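PDB 3S9V: abietadiene synthase, chloroplastic from Abies grandis, which belongs to the plant terpene synthases, a family of largely helical enzymes, and is a chloroplast protein. Local coordinates for residues W82-Q87 with I113-W118; R104-L109 with G449-M454; F253-K256 with H261-C264. One frame throughout, in Å; residues are numbered along the deposited sequence.

All three contacts are buried, and none is crossed by a hydrogen bond. Contact 1 lies farthest out, about 42 Å from the centre of the chain. Contacts 2 and 3 lie at about 30 and 31 Å. Contacts 1 and 2 share helix 101-117. Contact 1 joins two helices through aliphatic carbons, mostly methyls. Contacts 2 and 3 set a helix against irregular chain, where a leucine methyl also meets a backbone carbonyl. Contact 3 touches both others. Trp-82 CD1 packs 3.9 Å from His-261 CB, and Thr-451 OG1 lies 3.5 Å from Cys-264 SG. Segment 261-264 thus touches segments of both other contacts.

Contact 1: residues W82-Q87 with I113-W118; sequences WILQNQ and ITLTLW
Thr-114 OG1 hydrogen-bonds with two backbone carbonyls, Ala-60 O and Ala-110 O. Its methyl group, CG2, is turned to the other helix and lies 4.2 Å from Ile-83 CD1. The Ile-83 side chain runs nearly perpendicular to that of Thr-114. Leu-115 has the largest share of the contact. Its CD2 methyl sits 3.8 Å from Ile-83 CG2 and 3.9 Å from Leu-84 CD2. Ile-83 and Leu-115 lie alongside, running opposite ways. Chi1 of Ile-83 (-64°) sets CG1 beside the backbone N and leaves CG2 opposite that N, facing both methyls of Leu-115. Leu-84 reaches in from the flank with one methyl.

The helix of Ile-83 ends here. Asn-86, its first non-helical residue, folds its amide back on Trp-82. The bond from Asn-86 ND2 to Trp-82 O is 3.0 Å long, with an N-H...O angle of 164°. Two weak backbone bonds, from the N atoms of Gln-85 and Asn-86, reach the same oxygen. The contact is an apolar helix-helix interface between helices 77-85 and 101-117. It is consistent with the all-helical domains of plant terpene synthases.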
ATOM      1  N   TRP A  82      23.800 -24.398  20.922  1.00 21.38           N
ATOM      2  CA  TRP A  82      22.851 -23.289  20.884  1.00 20.08           C
ATOM      3  C   TRP A  82      21.628 -23.634  21.732  1.00 21.45           C
ATOM      4  O   TRP A  82      21.136 -22.815  22.498  1.00 22.17           O
ATOM      5  CB  TRP A  82      22.389 -23.001  19.451  1.00 17.68           C
ATOM      6  CG  TRP A  82      21.487 -21.810  19.393  1.00 21.77           C
ATOM      7  CD1 TRP A  82      21.864 -20.501  19.275  1.00 19.39           C
ATOM      8  CD2 TRP A  82      20.070 -21.803  19.575  1.00 16.17           C
ATOM      9  NE1 TRP A  82      20.771 -19.682  19.384  1.00 17.41           N
ATOM     10  CE2 TRP A  82      19.654 -20.454  19.569  1.00 20.44           C
ATOM     11  CE3 TRP A  82      19.108 -22.807  19.750  1.00 17.11           C
ATOM     12  CZ2 TRP A  82      18.314 -20.080  19.733  1.00 21.09           C
ATOM     13  CZ3 TRP A  82      17.776 -22.440  19.914  1.00 17.04           C
ATOM     14  CH2 TRP A  82      17.390 -21.086  19.906  1.00 14.52           C
ATOM     15  N   ILE A  83      21.137 -24.857  21.581  1.00 21.33           N
ATOM     16  CA  ILE A  83      19.976 -25.299  22.336  1.00 21.47           C
ATOM     17  C   ILE A  83      20.271 -25.223  23.826  1.00 23.62           C
ATOM     18  O   ILE A  83      19.478 -24.689  24.592  1.00 24.14           O
ATOM     19  CB  ILE A  83      19.593 -26.742  21.952  1.00 17.42           C
ATOM     20  CG1 ILE A  83      19.165 -26.785  20.483  1.00 20.88           C
ATOM     21  CG2 ILE A  83      18.497 -27.241  22.852  1.00 17.69           C
ATOM     22  CD1 ILE A  83      19.010 -28.181  19.919  1.00 18.27           C
ATOM     23  N   LEU A  84      21.425 -25.743  24.227  1.00 25.10           N
ATOM     24  CA  LEU A  84      21.825 -25.736  25.632  1.00 27.03           C
ATOM     25  C   LEU A  84      21.922 -24.333  26.236  1.00 27.48           C
ATOM     26  O   LEU A  84      21.656 -24.135  27.419  1.00 29.62           O
ATOM     27  CB  LEU A  84      23.178 -26.435  25.791  1.00 24.19           C
ATOM     28  CG  LEU A  84      23.249 -27.923  25.450  1.00 25.29           C
ATOM     29  CD1 LEU A  84      24.698 -28.399  25.509  1.00 29.02           C
ATOM     30  CD2 LEU A  84      22.393 -28.707  26.424  1.00 29.82           C
ATOM     31  N   GLN A  85      22.295 -23.364  25.415  1.00 27.79           N
ATOM     32  CA  GLN A  85      22.471 -21.990  25.868  1.00 29.36           C
ATOM     33  C   GLN A  85      21.253 -21.076  25.742  1.00 28.64           C
ATOM     34  O   GLN A  85      21.251 -19.983  26.302  1.00 29.69           O
ATOM     35  CB  GLN A  85      23.625 -21.351  25.089  1.00 31.24           C
ATOM     36  CG  GLN A  85      24.894 -22.177  25.047  1.00 37.83           C
ATOM     37  CD  GLN A  85      25.737 -22.014  26.291  1.00 53.07           C
ATOM     38  OE1 GLN A  85      25.289 -22.293  27.403  1.00 53.58           O
ATOM     39  NE2 GLN A  85      26.972 -21.554  26.109  1.00 60.70           N
ATOM     40  N   ASN A  86      20.219 -21.505  25.025  1.00 29.53           N
ATOM     41  CA  ASN A  86      19.063 -20.633  24.816  1.00 28.14           C
ATOM     42  C   ASN A  86      17.709 -21.026  25.377  1.00 28.51           C
ATOM     43  O   ASN A  86      16.668 -20.633  24.836  1.00 23.99           O
ATOM     44  CB  ASN A  86      18.923 -20.339  23.325  1.00 28.33           C
ATOM     45  CG  ASN A  86      19.928 -19.316  22.849  1.00 26.41           C
ATOM     46  OD1 ASN A  86      19.707 -18.117  22.985  1.00 25.07           O
ATOM     47  ND2 ASN A  86      21.049 -19.783  22.313  1.00 24.48           N
ATOM     48  N   GLN A  87      17.713 -21.796  26.456  1.00 25.92           N
ATOM     49  CA  GLN A  87      16.460 -22.179  27.078  1.00 27.19           C
ATOM     50  C   GLN A  87      16.019 -20.969  27.913  1.00 29.51           C
ATOM     51  O   GLN A  87      16.858 -20.256  28.461  1.00 30.09           O
ATOM     52  CB  GLN A  87      16.672 -23.401  27.972  1.00 25.98           C
ATOM     53  CG  GLN A  87      15.414 -23.883  28.680  1.00 30.60           C
ATOM     54  CD  GLN A  87      15.663 -25.119  29.513  1.00 30.37           C
ATOM     55  OE1 GLN A  87      16.673 -25.215  30.208  1.00 33.21           O
ATOM     56  NE2 GLN A  87      14.738 -26.070  29.456  1.00 29.64           N
ATOM     57  N   ILE A 113      13.596 -33.666  22.723  1.00 20.57           N
ATOM     58  CA  ILE A 113      13.857 -34.883  21.968  1.00 21.27           C
ATOM     59  C   ILE A 113      15.304 -34.908  21.464  1.00 23.96           C
ATOM     60  O   ILE A 113      15.979 -35.930  21.563  1.00 25.86           O
ATOM     61  CB  ILE A 113      12.859 -35.007  20.794  1.00 19.67           C
ATOM     62  CG1 ILE A 113      11.462 -35.289  21.359  1.00 19.17           C
ATOM     63  CG2 ILE A 113      13.296 -36.092  19.817  1.00 14.89           C
ATOM     64  CD1 ILE A 113      10.361 -35.334  20.315  1.00 17.16           C
ATOM     65  N   THR A 114      15.786 -33.775  20.960  1.00 22.90           N
ATOM     66  CA  THR A 114      17.148 -33.681  20.437  1.00 22.16           C
ATOM     67  C   THR A 114      18.226 -33.816  21.519  1.00 24.40           C
ATOM     68  O   THR A 114      19.239 -34.485  21.308  1.00 24.49           O
ATOM     69  CB  THR A 114      17.360 -32.352  19.684  1.00 19.95           C
ATOM     70  OG1 THR A 114      16.401 -32.252  18.624  1.00 20.65           O
ATOM     71  CG2 THR A 114      18.764 -32.283  19.097  1.00 17.62           C
ATOM     72  N   LEU A 115      18.029 -33.176  22.666  1.00 23.37           N
ATOM     73  CA  LEU A 115      19.013 -33.296  23.734  1.00 24.23           C
ATOM     74  C   LEU A 115      19.015 -34.739  24.263  1.00 25.80           C
ATOM     75  O   LEU A 115      20.068 -35.289  24.603  1.00 26.69           O
ATOM     76  CB  LEU A 115      18.710 -32.309  24.863  1.00 20.74           C
ATOM     77  CG  LEU A 115      18.773 -30.831  24.472  1.00 17.94           C
ATOM     78  CD1 LEU A 115      18.526 -29.973  25.697  1.00 20.52           C
ATOM     79  CD2 LEU A 115      20.130 -30.514  23.869  1.00 22.89           C
ATOM     80  N   THR A 116      17.835 -35.349  24.327  1.00 22.51           N
ATOM     81  CA  THR A 116      17.723 -36.720  24.786  1.00 19.58           C
ATOM     82  C   THR A 116      18.487 -37.634  23.822  1.00 23.41           C
ATOM     83  O   THR A 116      19.202 -38.540  24.246  1.00 24.71           O
ATOM     84  CB  THR A 116      16.236 -37.183  24.846  1.00 18.58           C
ATOM     85  OG1 THR A 116      15.536 -36.444  25.856  1.00 20.34           O
ATOM     86  CG2 THR A 116      16.150 -38.664  25.174  1.00 11.37           C
ATOM     87  N   LEU A 117      18.338 -37.393  22.523  1.00 26.32           N
ATOM     88  CA  LEU A 117      19.007 -38.211  21.521  1.00 28.62           C
ATOM     89  C   LEU A 117      20.525 -38.089  21.625  1.00 31.28           C
ATOM     90  O   LEU A 117      21.251 -39.022  21.300  1.00 32.83           O
ATOM     91  CB  LEU A 117      18.547 -37.818  20.109  1.00 29.91           C
ATOM     92  CG  LEU A 117      17.076 -38.064  19.732  1.00 34.90           C
ATOM     93  CD1 LEU A 117      16.822 -37.580  18.308  1.00 38.46           C
ATOM     94  CD2 LEU A 117      16.741 -39.546  19.842  1.00 28.27           C
ATOM     95  N   TRP A 118      21.011 -36.940  22.075  1.00 29.63           N
ATOM     96  CA  TRP A 118      22.452 -36.767  22.200  1.00 29.51           C
ATOM     97  C   TRP A 118      22.939 -37.010  23.626  1.00 27.52           C
ATOM     98  O   TRP A 118      24.100 -36.748  23.957  1.00 25.39           O
ATOM     99  CB  TRP A 118      22.857 -35.376  21.698  1.00 27.57           C
ATOM    100  CG  TRP A 118      22.748 -35.278  20.207  1.00 26.01           C
ATOM    101  CD1 TRP A 118      21.971 -34.414  19.496  1.00 27.93           C
ATOM    102  CD2 TRP A 118      23.394 -36.125  19.244  1.00 23.72           C
ATOM    103  NE1 TRP A 118      22.085 -34.672  18.151  1.00 24.91           N
ATOM    104  CE2 TRP A 118      22.952 -35.718  17.969  1.00 26.28           C
ATOM    105  CE3 TRP A 118      24.301 -37.192  19.338  1.00 26.41           C
ATOM    106  CZ2 TRP A 118      23.389 -36.341  16.786  1.00 27.76           C
ATOM    107  CZ3 TRP A 118      24.738 -37.816  18.160  1.00 26.68           C
ATOM    108  CH2 TRP A 118      24.279 -37.385  16.903  1.00 27.00           C
TER

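Contact 2: residues R104-L109 with G449-M454; sequences RILATL and GKTVYM
Leu-106 meets Lys-450 and Thr-451 with a single methyl. Its CD2 atom lies 3.4 Å from Lys-450 O, and this is the tight point of the contact. The same methyl is 4.2 Å from Thr-451 CG2, a looser approach. The side chains of Leu-106 and Thr-451 cross at about a right angle. With CG anti to the backbone N (chi1 175°), Leu-106 extends from its helix toward the turn.

Elsewhere the segments stand apart. Val-452 to Met-454 make no contact with 104-109, and Tyr-453 and Met-454 are partly exposed. The ammonium group of Lys-450 turns to other partners. NZ forms a salt bridge with Glu-207 OE2 and a hydrogen bond with Tyr-204 O.

Each segment is braced from within. Gly-449 N bonds to Thr-451 O at 2.8 Å, across the turn. In the helix, Arg-104 O accepts Thr-108 N at 2.9 Å and Thr-108 OG1 at 2.6 Å. The two donors come from opposite faces of the carbonyl plane. Thr-108 OG1 also bonds to Trp-93 N.

Helix 56-62 packs beside the contact, where Tyr-57 touches Leu-106, Lys-450 and Thr-451. Helix 151-164 covers Ile-105 and Leu-109 of helix 101-117. The turn itself joins the antiparallel strands 447-448 and 452-453.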
ATOM      1  N   ARG A 104       5.910 -22.191  22.076  1.00 19.70           N
ATOM      2  CA  ARG A 104       6.715 -22.717  23.174  1.00 17.23           C
ATOM      3  C   ARG A 104       6.669 -24.234  23.343  1.00 18.48           C
ATOM      4  O   ARG A 104       7.715 -24.862  23.499  1.00 20.15           O
ATOM      5  CB  ARG A 104       6.325 -22.043  24.494  1.00 21.83           C
ATOM      6  CG  ARG A 104       6.553 -20.533  24.516  1.00 24.11           C
ATOM      7  CD  ARG A 104       7.999 -20.177  24.165  1.00 17.58           C
ATOM      8  NE  ARG A 104       8.199 -18.733  24.146  1.00 22.96           N
ATOM      9  CZ  ARG A 104       8.178 -17.960  25.230  1.00 28.76           C
ATOM     10  NH1 ARG A 104       7.975 -18.492  26.429  1.00 27.15           N
ATOM     11  NH2 ARG A 104       8.345 -16.650  25.115  1.00 24.23           N
ATOM     12  N   ILE A 105       5.482 -24.836  23.317  1.00 17.79           N
ATOM     13  CA  ILE A 105       5.411 -26.289  23.473  1.00 18.88           C
ATOM     14  C   ILE A 105       5.986 -27.019  22.268  1.00 19.57           C
ATOM     15  O   ILE A 105       6.497 -28.129  22.403  1.00 23.82           O
ATOM     16  CB  ILE A 105       3.965 -26.796  23.703  1.00 26.47           C
ATOM     17  CG1 ILE A 105       3.064 -26.379  22.544  1.00 20.02           C
ATOM     18  CG2 ILE A 105       3.437 -26.268  25.017  1.00 32.16           C
ATOM     19  CD1 ILE A 105       1.672 -26.957  22.631  1.00 25.16           C
ATOM     20  N   LEU A 106       5.902 -26.400  21.091  1.00 18.59           N
ATOM     21  CA  LEU A 106       6.445 -26.995  19.870  1.00 17.83           C
ATOM     22  C   LEU A 106       7.964 -27.026  19.975  1.00 16.80           C
ATOM     23  O   LEU A 106       8.594 -28.064  19.785  1.00 14.70           O
ATOM     24  CB  LEU A 106       6.050 -26.169  18.642  1.00 17.03           C
ATOM     25  CG  LEU A 106       6.653 -26.627  17.312  1.00 19.25           C
ATOM     26  CD1 LEU A 106       5.938 -27.888  16.863  1.00 17.07           C
ATOM     27  CD2 LEU A 106       6.505 -25.537  16.251  1.00 17.11           C
ATOM     28  N   ALA A 107       8.544 -25.874  20.287  1.00 17.52           N
ATOM     29  CA  ALA A 107       9.993 -25.765  20.414  1.00 22.87           C
ATOM     30  C   ALA A 107      10.553 -26.593  21.571  1.00 22.97           C
ATOM     31  O   ALA A 107      11.603 -27.221  21.431  1.00 28.54           O
ATOM     32  CB  ALA A 107      10.397 -24.294  20.584  1.00 14.59           C
ATOM     33  N   THR A 108       9.862 -26.593  22.708  1.00 19.94           N
ATOM     34  CA  THR A 108      10.341 -27.337  23.871  1.00 20.38           C
ATOM     35  C   THR A 108      10.364 -28.832  23.581  1.00 18.32           C
ATOM     36  O   THR A 108      11.350 -29.514  23.846  1.00 18.43           O
ATOM     37  CB  THR A 108       9.465 -27.074  25.127  1.00 19.54           C
ATOM     38  OG1 THR A 108       9.384 -25.662  25.378  1.00 23.15           O
ATOM     39  CG2 THR A 108      10.081 -27.745  26.345  1.00 20.23           C
ATOM     40  N   LEU A 109       9.274 -29.347  23.029  1.00 19.81           N
ATOM     41  CA  LEU A 109       9.218 -30.764  22.713  1.00 20.20           C
ATOM     42  C   LEU A 109      10.369 -31.100  21.762  1.00 20.10           C
ATOM     43  O   LEU A 109      11.121 -32.043  21.999  1.00 19.63           O
ATOM     44  CB  LEU A 109       7.873 -31.106  22.067  1.00 19.30           C
ATOM     45  CG  LEU A 109       7.658 -32.569  21.687  1.00 26.16           C
ATOM     46  CD1 LEU A 109       7.920 -33.458  22.893  1.00 29.47           C
ATOM     47  CD2 LEU A 109       6.244 -32.759  21.176  1.00 28.20           C
ATOM     48  N   GLY A 449       4.838 -18.376  11.411  1.00 27.10           N
ATOM     49  CA  GLY A 449       5.199 -19.345  10.388  1.00 27.58           C
ATOM     50  C   GLY A 449       5.141 -20.699  11.068  1.00 23.59           C
ATOM     51  O   GLY A 449       4.210 -20.968  11.817  1.00 23.65           O
ATOM     52  N   LYS A 450       6.126 -21.552  10.817  1.00 21.94           N
ATOM     53  CA  LYS A 450       6.179 -22.855  11.461  1.00 12.58           C
ATOM     54  C   LYS A 450       6.308 -22.515  12.950  1.00 16.59           C
ATOM     55  O   LYS A 450       5.879 -23.267  13.825  1.00 12.94           O
ATOM     56  CB  LYS A 450       7.422 -23.616  10.984  1.00 19.68           C
ATOM     57  CG  LYS A 450       7.644 -24.978  11.632  1.00 21.12           C
ATOM     58  CD  LYS A 450       6.627 -26.012  11.159  1.00 15.35           C
ATOM     59  CE  LYS A 450       6.765 -26.293   9.677  1.00 14.07           C
ATOM     60  NZ  LYS A 450       8.129 -26.798   9.322  1.00 11.97           N
ATOM     61  N   THR A 451       6.911 -21.359  13.213  1.00 17.66           N
ATOM     62  CA  THR A 451       7.124 -20.854  14.573  1.00 20.36           C
ATOM     63  C   THR A 451       6.896 -19.346  14.549  1.00 17.66           C
ATOM     64  O   THR A 451       6.627 -18.767  13.493  1.00 17.19           O
ATOM     65  CB  THR A 451       8.581 -21.065  15.038  1.00 25.79           C
ATOM     66  OG1 THR A 451       9.444 -20.221  14.260  1.00 32.84           O
ATOM     67  CG2 THR A 451       9.010 -22.525  14.858  1.00 16.59           C
ATOM     68  N   VAL A 452       6.990 -18.705  15.707  1.00 17.32           N
ATOM     69  CA  VAL A 452       6.839 -17.256  15.750  1.00 16.19           C
ATOM     70  C   VAL A 452       8.189 -16.671  15.338  1.00 19.01           C
ATOM     71  O   VAL A 452       9.230 -17.056  15.876  1.00 19.33           O
ATOM     72  CB  VAL A 452       6.499 -16.739  17.165  1.00 17.27           C
ATOM     73  CG1 VAL A 452       6.628 -15.225  17.197  1.00 11.02           C
ATOM     74  CG2 VAL A 452       5.080 -17.138  17.543  1.00 15.01           C
ATOM     75  N   TYR A 453       8.188 -15.760  14.374  1.00 18.19           N
ATOM     76  CA  TYR A 453       9.442 -15.159  13.945  1.00 21.20           C
ATOM     77  C   TYR A 453       9.329 -13.643  13.861  1.00 22.48           C
ATOM     78  O   TYR A 453       8.227 -13.091  13.891  1.00 21.26           O
ATOM     79  CB  TYR A 453       9.908 -15.771  12.612  1.00 18.17           C
ATOM     80  CG  TYR A 453       9.024 -15.498  11.414  1.00 12.71           C
ATOM     81  CD1 TYR A 453       9.389 -14.549  10.469  1.00 15.60           C
ATOM     82  CD2 TYR A 453       7.844 -16.210  11.206  1.00 12.64           C
ATOM     83  CE1 TYR A 453       8.609 -14.316   9.344  1.00 12.23           C
ATOM     84  CE2 TYR A 453       7.050 -15.982  10.070  1.00 10.79           C
ATOM     85  CZ  TYR A 453       7.447 -15.030   9.142  1.00 23.76           C
ATOM     86  OH  TYR A 453       6.710 -14.784   7.995  1.00 21.29           O
ATOM     87  N   MET A 454      10.473 -12.970  13.779  1.00 22.84           N
ATOM     88  CA  MET A 454      10.495 -11.516  13.739  1.00 21.48           C
ATOM     89  C   MET A 454      11.286 -10.994  12.551  1.00 21.70           C
ATOM     90  O   MET A 454      12.306 -11.568  12.176  1.00 20.28           O
ATOM     91  CB  MET A 454      11.109 -10.987  15.032  1.00 25.52           C
ATOM     92  CG  MET A 454      10.621 -11.717  16.280  1.00 33.06           C
ATOM     93  SD  MET A 454      11.429 -11.175  17.790  1.00 37.29           S
ATOM     94  CE  MET A 454      13.133 -11.123  17.277  1.00 37.62           C
TER

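Contact 3: residues F253-K256 with H261-C264; sequences FVLK and HVPC
Val-254 and Leu-255 are the residues of helical segment 253-256 that touch the loop 261-264. Phe-253 comes first and takes no part in this contact. Its ring meets Tyr-49 edge-to-face instead.

Val-254 follows and points at the loop. Its CG1 methyl does all the touching. Chi1 of 169° swings CG1 to the far side of CB from the backbone N, where the methyl faces both Val-262 and Pro-263. It lies 3.5 Å from Val-262 CG1, a close methyl-methyl approach. It is 3.7 Å from Pro-263 CD, where the two side chains reach toward each other. Val-262 instead lies crosswise to Val-254. The CB of Val-262 is also near, 3.7 Å from Val-254 CG1.

The CB of Leu-255 does not point at the loop, but the end of the side chain comes nearer to it. Its CD2 methyl rests on the backbone of His-261, 3.5 Å from His-261 O and 3.8 Å from His-261 N. The same methyl touches Val-262 CG1 at 4.0 Å. Val-262 CG1 therefore meets both Val-254 and Leu-255. Leu-255 also touches Phe-76. Lys-256 ends the segment; it is exposed and makes no contact with the loop.

The loop meets the helix through apolar atoms and backbone, and other parts of the chain hold it in place. Val-262 N bonds to Thr-59 OG1, and the backbone of Val-262 also bonds to that of Ser-55. The side chain of His-261 starts away from the helix and packs on Pro-54 and Thr-59. The contact folds the chain back on helix 245-258 just after that helix ends. The loop runs on to helix 269-282, and it lies between helix 245-258 and helix 56-62, where Val-262 also touches Asp-58 and Val-62.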
ATOM      1  N   PHE A 253      24.412 -23.393   3.856  1.00 29.45           N
ATOM      2  CA  PHE A 253      24.119 -22.046   3.378  1.00 27.45           C
ATOM      3  C   PHE A 253      23.382 -21.227   4.434  1.00 28.59           C
ATOM      4  O   PHE A 253      23.673 -20.046   4.628  1.00 29.11           O
ATOM      5  CB  PHE A 253      23.306 -22.128   2.074  1.00 27.63           C
ATOM      6  CG  PHE A 253      22.605 -20.848   1.700  1.00 31.45           C
ATOM      7  CD1 PHE A 253      21.289 -20.617   2.103  1.00 33.54           C
ATOM      8  CD2 PHE A 253      23.248 -19.885   0.933  1.00 24.68           C
ATOM      9  CE1 PHE A 253      20.621 -19.444   1.744  1.00 31.98           C
ATOM     10  CE2 PHE A 253      22.589 -18.710   0.568  1.00 28.17           C
ATOM     11  CZ  PHE A 253      21.271 -18.490   0.976  1.00 29.21           C
ATOM     12  N   VAL A 254      22.430 -21.847   5.123  1.00 26.36           N
ATOM     13  CA  VAL A 254      21.698 -21.141   6.167  1.00 20.30           C
ATOM     14  C   VAL A 254      22.637 -20.858   7.336  1.00 20.21           C
ATOM     15  O   VAL A 254      22.633 -19.760   7.888  1.00 22.53           O
ATOM     16  CB  VAL A 254      20.496 -21.965   6.674  1.00 19.39           C
ATOM     17  CG1 VAL A 254      19.924 -21.328   7.932  1.00 13.37           C
ATOM     18  CG2 VAL A 254      19.434 -22.053   5.589  1.00 19.12           C
ATOM     19  N   LEU A 255      23.444 -21.849   7.704  1.00 19.87           N
ATOM     20  CA  LEU A 255      24.383 -21.692   8.810  1.00 22.93           C
ATOM     21  C   LEU A 255      25.514 -20.722   8.483  1.00 26.55           C
ATOM     22  O   LEU A 255      26.185 -20.214   9.387  1.00 23.71           O
ATOM     23  CB  LEU A 255      24.958 -23.048   9.222  1.00 19.05           C
ATOM     24  CG  LEU A 255      23.964 -23.900  10.009  1.00 21.56           C
ATOM     25  CD1 LEU A 255      24.504 -25.297  10.201  1.00 15.77           C
ATOM     26  CD2 LEU A 255      23.696 -23.232  11.352  1.00 22.60           C
ATOM     27  N   LYS A 256      25.726 -20.464   7.197  1.00 28.91           N
ATOM     28  CA  LYS A 256      26.765 -19.529   6.796  1.00 32.92           C
ATOM     29  C   LYS A 256      26.318 -18.149   7.266  1.00 34.36           C
ATOM     30  O   LYS A 256      27.126 -17.337   7.719  1.00 35.38           O
ATOM     31  CB  LYS A 256      26.941 -19.536   5.274  1.00 40.60           C
ATOM     32  CG  LYS A 256      27.938 -18.501   4.761  1.00 44.78           C
ATOM     33  CD  LYS A 256      28.221 -18.668   3.274  1.00 49.39           C
ATOM     34  CE  LYS A 256      26.967 -18.473   2.429  1.00 59.58           C
ATOM     35  NZ  LYS A 256      26.430 -17.082   2.495  1.00 61.19           N
ATOM     36  N   HIS A 261      22.695 -21.424  14.493  1.00 20.85           N
ATOM     37  CA  HIS A 261      21.261 -21.692  14.549  1.00 19.14           C
ATOM     38  C   HIS A 261      20.619 -21.389  13.193  1.00 19.98           C
ATOM     39  O   HIS A 261      21.276 -20.878  12.287  1.00 20.43           O
ATOM     40  CB  HIS A 261      20.593 -20.832  15.625  1.00 20.55           C
ATOM     41  CG  HIS A 261      20.694 -19.360  15.366  1.00 27.82           C
ATOM     42  ND1 HIS A 261      21.769 -18.602  15.777  1.00 25.96           N
ATOM     43  CD2 HIS A 261      19.883 -18.521  14.680  1.00 24.38           C
ATOM     44  CE1 HIS A 261      21.617 -17.360  15.354  1.00 19.94           C
ATOM     45  NE2 HIS A 261      20.480 -17.285  14.685  1.00 22.09           N
ATOM     46  N   VAL A 262      19.334 -21.705  13.064  1.00 18.78           N
ATOM     47  CA  VAL A 262      18.600 -21.450  11.830  1.00 17.66           C
ATOM     48  C   VAL A 262      17.206 -20.885  12.093  1.00 18.46           C
ATOM     49  O   VAL A 262      16.669 -21.023  13.197  1.00 21.82           O
ATOM     50  CB  VAL A 262      18.417 -22.739  11.019  1.00 20.68           C
ATOM     51  CG1 VAL A 262      19.755 -23.398  10.773  1.00 23.00           C
ATOM     52  CG2 VAL A 262      17.488 -23.671  11.756  1.00 15.98           C
ATOM     53  N   PRO A 263      16.615 -20.211  11.088  1.00 16.54           N
ATOM     54  CA  PRO A 263      15.262 -19.628  11.190  1.00 16.12           C
ATOM     55  C   PRO A 263      14.247 -20.712  10.763  1.00 19.85           C
ATOM     56  O   PRO A 263      14.637 -21.856  10.510  1.00 19.14           O
ATOM     57  CB  PRO A 263      15.308 -18.473  10.197  1.00 13.42           C
ATOM     58  CG  PRO A 263      16.214 -19.031   9.109  1.00 16.14           C
ATOM     59  CD  PRO A 263      17.329 -19.686   9.906  1.00 11.21           C
ATOM     60  N   CYS A 264      12.962 -20.375  10.674  1.00 17.27           N
ATOM     61  CA  CYS A 264      11.984 -21.384  10.270  1.00 22.89           C
ATOM     62  C   CYS A 264      11.750 -21.412   8.759  1.00 22.52           C
ATOM     63  O   CYS A 264      10.927 -22.181   8.262  1.00 22.26           O
ATOM     64  CB  CYS A 264      10.654 -21.206  11.020  1.00 26.16           C
ATOM     65  SG  CYS A 264       9.823 -19.638  10.790  1.00 27.94           S
TER